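Local atomic coordinates of 2-keto-3-deoxy-D-arabinonate dehydratase (Sulfolobus solfataricus, PDB entry 2Q18), a protein that catalyses the removal of water from 2-dehydro-3-deoxy-D-arabinonate to give 2,5-dioxopentanoate, a step in the oxidation of D-arabinonate to 2-oxoglutarate. Residues 158-163 with 188-193. Numbering follows the deposited sequence.
Sequences GYTIMD and CAFGPV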
loop_
_atom_site.group_PDB
_atom_site.type_symbol
_atom_site.label_atom_id
_atom_site.label_comp_id
_atom_site.label_asym_id
_atom_site.label_seq_id
_atom_site.Cartn_x
_atom_site.Cartn_y
_atom_site.Cartn_z
ATOM N N GLY A 158 -17.010 22.442 6.293
ATOM C CA GLY A 158 -18.400 22.063 6.490
ATOM C C GLY A 158 -18.809 22.028 7.943
ATOM O O GLY A 158 -17.980 22.252 8.833
ATOM N N TYR A 159 -20.092 21.741 8.173
ATOM C CA TYR A 159 -20.679 21.705 9.513
ATOM C C TYR A 159 -21.325 20.358 9.788
ATOM O O TYR A 159 -21.801 19.687 8.871
ATOM C CB TYR A 159 -21.746 22.797 9.675
ATOM C CG TYR A 159 -21.232 24.209 9.516
ATOM C CD1 TYR A 159 -20.878 24.968 10.631
ATOM C CD2 TYR A 159 -21.104 24.790 8.251
ATOM C CE1 TYR A 159 -20.406 26.271 10.494
ATOM C CE2 TYR A 159 -20.627 26.091 8.103
ATOM C CZ TYR A 159 -20.280 26.822 9.230
ATOM O OH TYR A 159 -19.811 28.107 9.100
ATOM N N THR A 160 -21.350 19.981 11.060
ATOM C CA THR A 160 -21.960 18.732 11.488
ATOM C C THR A 160 -22.466 18.873 12.931
ATOM O O THR A 160 -22.193 19.877 13.601
ATOM C CB THR A 160 -20.969 17.533 11.324
ATOM O OG1 THR A 160 -21.684 16.292 11.364
ATOM C CG2 THR A 160 -19.876 17.541 12.399
ATOM N N ILE A 161 -23.218 17.880 13.393
ATOM C CA ILE A 161 -23.651 17.819 14.786
ATOM C C ILE A 161 -22.631 16.984 15.542
ATOM O O ILE A 161 -22.237 15.928 15.064
ATOM C CB ILE A 161 -25.035 17.131 14.918
ATOM C CG1 ILE A 161 -26.067 17.800 14.005
ATOM C CG2 ILE A 161 -25.494 17.105 16.383
ATOM C CD1 ILE A 161 -27.317 16.955 13.759
ATOM N N MET A 162 -22.200 17.442 16.713
ATOM C CA MET A 162 -21.345 16.605 17.557
ATOM C C MET A 162 -21.899 16.501 18.967
ATOM O O MET A 162 -22.418 17.475 19.512
ATOM C CB MET A 162 -19.884 17.106 17.585
ATOM C CG MET A 162 -18.912 16.238 18.436
ATOM S SD MET A 162 -17.128 16.496 18.102
ATOM C CE MET A 162 -16.967 15.539 16.595
ATOM N N ASP A 163 -21.774 15.312 19.546
ATOM C CA ASP A 163 -22.055 15.103 20.957
ATOM C C ASP A 163 -20.723 14.968 21.681
ATOM O O ASP A 163 -20.014 13.976 21.508
ATOM C CB ASP A 163 -22.905 13.838 21.141
ATOM C CG ASP A 163 -23.362 13.622 22.582
ATOM O OD1 ASP A 163 -22.924 14.358 23.493
ATOM O OD2 ASP A 163 -24.172 12.691 22.802
ATOM N N CYS A 188 -17.450 10.422 22.013
ATOM C CA CYS A 188 -17.717 11.413 20.990
ATOM C C CYS A 188 -18.552 10.829 19.850
ATOM O O CYS A 188 -18.260 9.734 19.370
ATOM C CB CYS A 188 -16.363 11.901 20.447
ATOM S SG CYS A 188 -16.485 13.187 19.268
ATOM N N ALA A 189 -19.577 11.565 19.413
ATOM C CA ALA A 189 -20.398 11.155 18.272
ATOM C C ALA A 189 -20.656 12.319 17.336
ATOM O O ALA A 189 -20.808 13.450 17.788
ATOM C CB ALA A 189 -21.723 10.572 18.741
ATOM N N PHE A 190 -20.722 12.048 16.033
ATOM C CA PHE A 190 -21.012 13.111 15.070
ATOM C C PHE A 190 -21.676 12.626 13.790
ATOM O O PHE A 190 -21.561 11.463 13.414
ATOM C CB PHE A 190 -19.758 13.961 14.762
ATOM C CG PHE A 190 -18.724 13.256 13.922
ATOM C CD1 PHE A 190 -18.680 13.453 12.543
ATOM C CD2 PHE A 190 -17.784 12.419 14.511
ATOM C CE1 PHE A 190 -17.716 12.806 11.758
ATOM C CE2 PHE A 190 -16.821 11.767 13.734
ATOM C CZ PHE A 190 -16.792 11.963 12.358
ATOM N N GLY A 191 -22.357 13.551 13.121
ATOM C CA GLY A 191 -23.104 13.255 11.911
ATOM C C GLY A 191 -24.533 13.759 12.023
ATOM O O GLY A 191 -24.791 14.727 12.744
ATOM N N PRO A 192 -25.479 13.108 11.315
ATOM C CA PRO A 192 -25.265 11.954 10.431
ATOM C C PRO A 192 -24.610 12.339 9.105
ATOM O O PRO A 192 -24.188 11.463 8.345
ATOM C CB PRO A 192 -26.683 11.413 10.192
ATOM C CG PRO A 192 -27.595 12.555 10.460
ATOM C CD PRO A 192 -26.898 13.514 11.382
ATOM N N VAL A 193 -24.538 13.640 8.844
ATOM C CA VAL A 193 -23.939 14.177 7.629
ATOM C C VAL A 193 -22.948 15.290 7.954
ATOM O O VAL A 193 -22.969 15.862 9.049
ATOM C CB VAL A 193 -25.006 14.750 6.649
ATOM C CG1 VAL A 193 -25.893 13.643 6.077
ATOM C CG2 VAL A 193 -25.855 15.842 7.328
#
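D163 and A189 face each other as an antiparallel hydrogen-bonded pair, joined by D163 N to A189 O (2.7 Å) and by the longer return bond from A189 N to D163 O. M162 and F190 form the adjacent non-hydrogen-bonded pair. With CG anti to the backbone N (chi1 -178°) and the chain bent at chi3, M162 carries its thioether alongside C188, SD lying 3.6 Å from C188 SG. The terminal CE reaches F190, 3.7 Å from its CB, and meets the root of the ring obliquely. On the same face I251 and T253 pack against M162, while P70, P73 and I251 touch F190. On the other face, I161 lays CB, CG1 and CD1 against the carbonyl of G191, CD1 ending 4.2 Å from P192 CD.

Beyond G191, whose N donates to I161 O, the cis peptide before P192 and the corner at that proline break the regular strand pairing. T160 spans the break: with OG1 anti to the backbone N (chi1 -163°), the hydroxyl reaches V193 O beyond the corner and donates to it at 2.7 Å, lying out of the carbonyl plane. A valine in its place would probably leave this buried V193 carbonyl without its hydroxyl donor and weaken the tie across the corner. At the far end, the D163 carboxylate turns away from A189, and its OD1 accepts a hydrogen bond from E143 N, the backbone of a magnesium ligand; M162, by contrast, is hydrogen-bonded through its backbone to the ligand E145. Strand 156-167, which itself carries the magnesium ligand D164 directly after D163, lies between strand 188-195 and strand 140-150, the source of E143 and E145, and the antiparallel pair sits in the buried β-core of the FAH fold, beside the magnesium site.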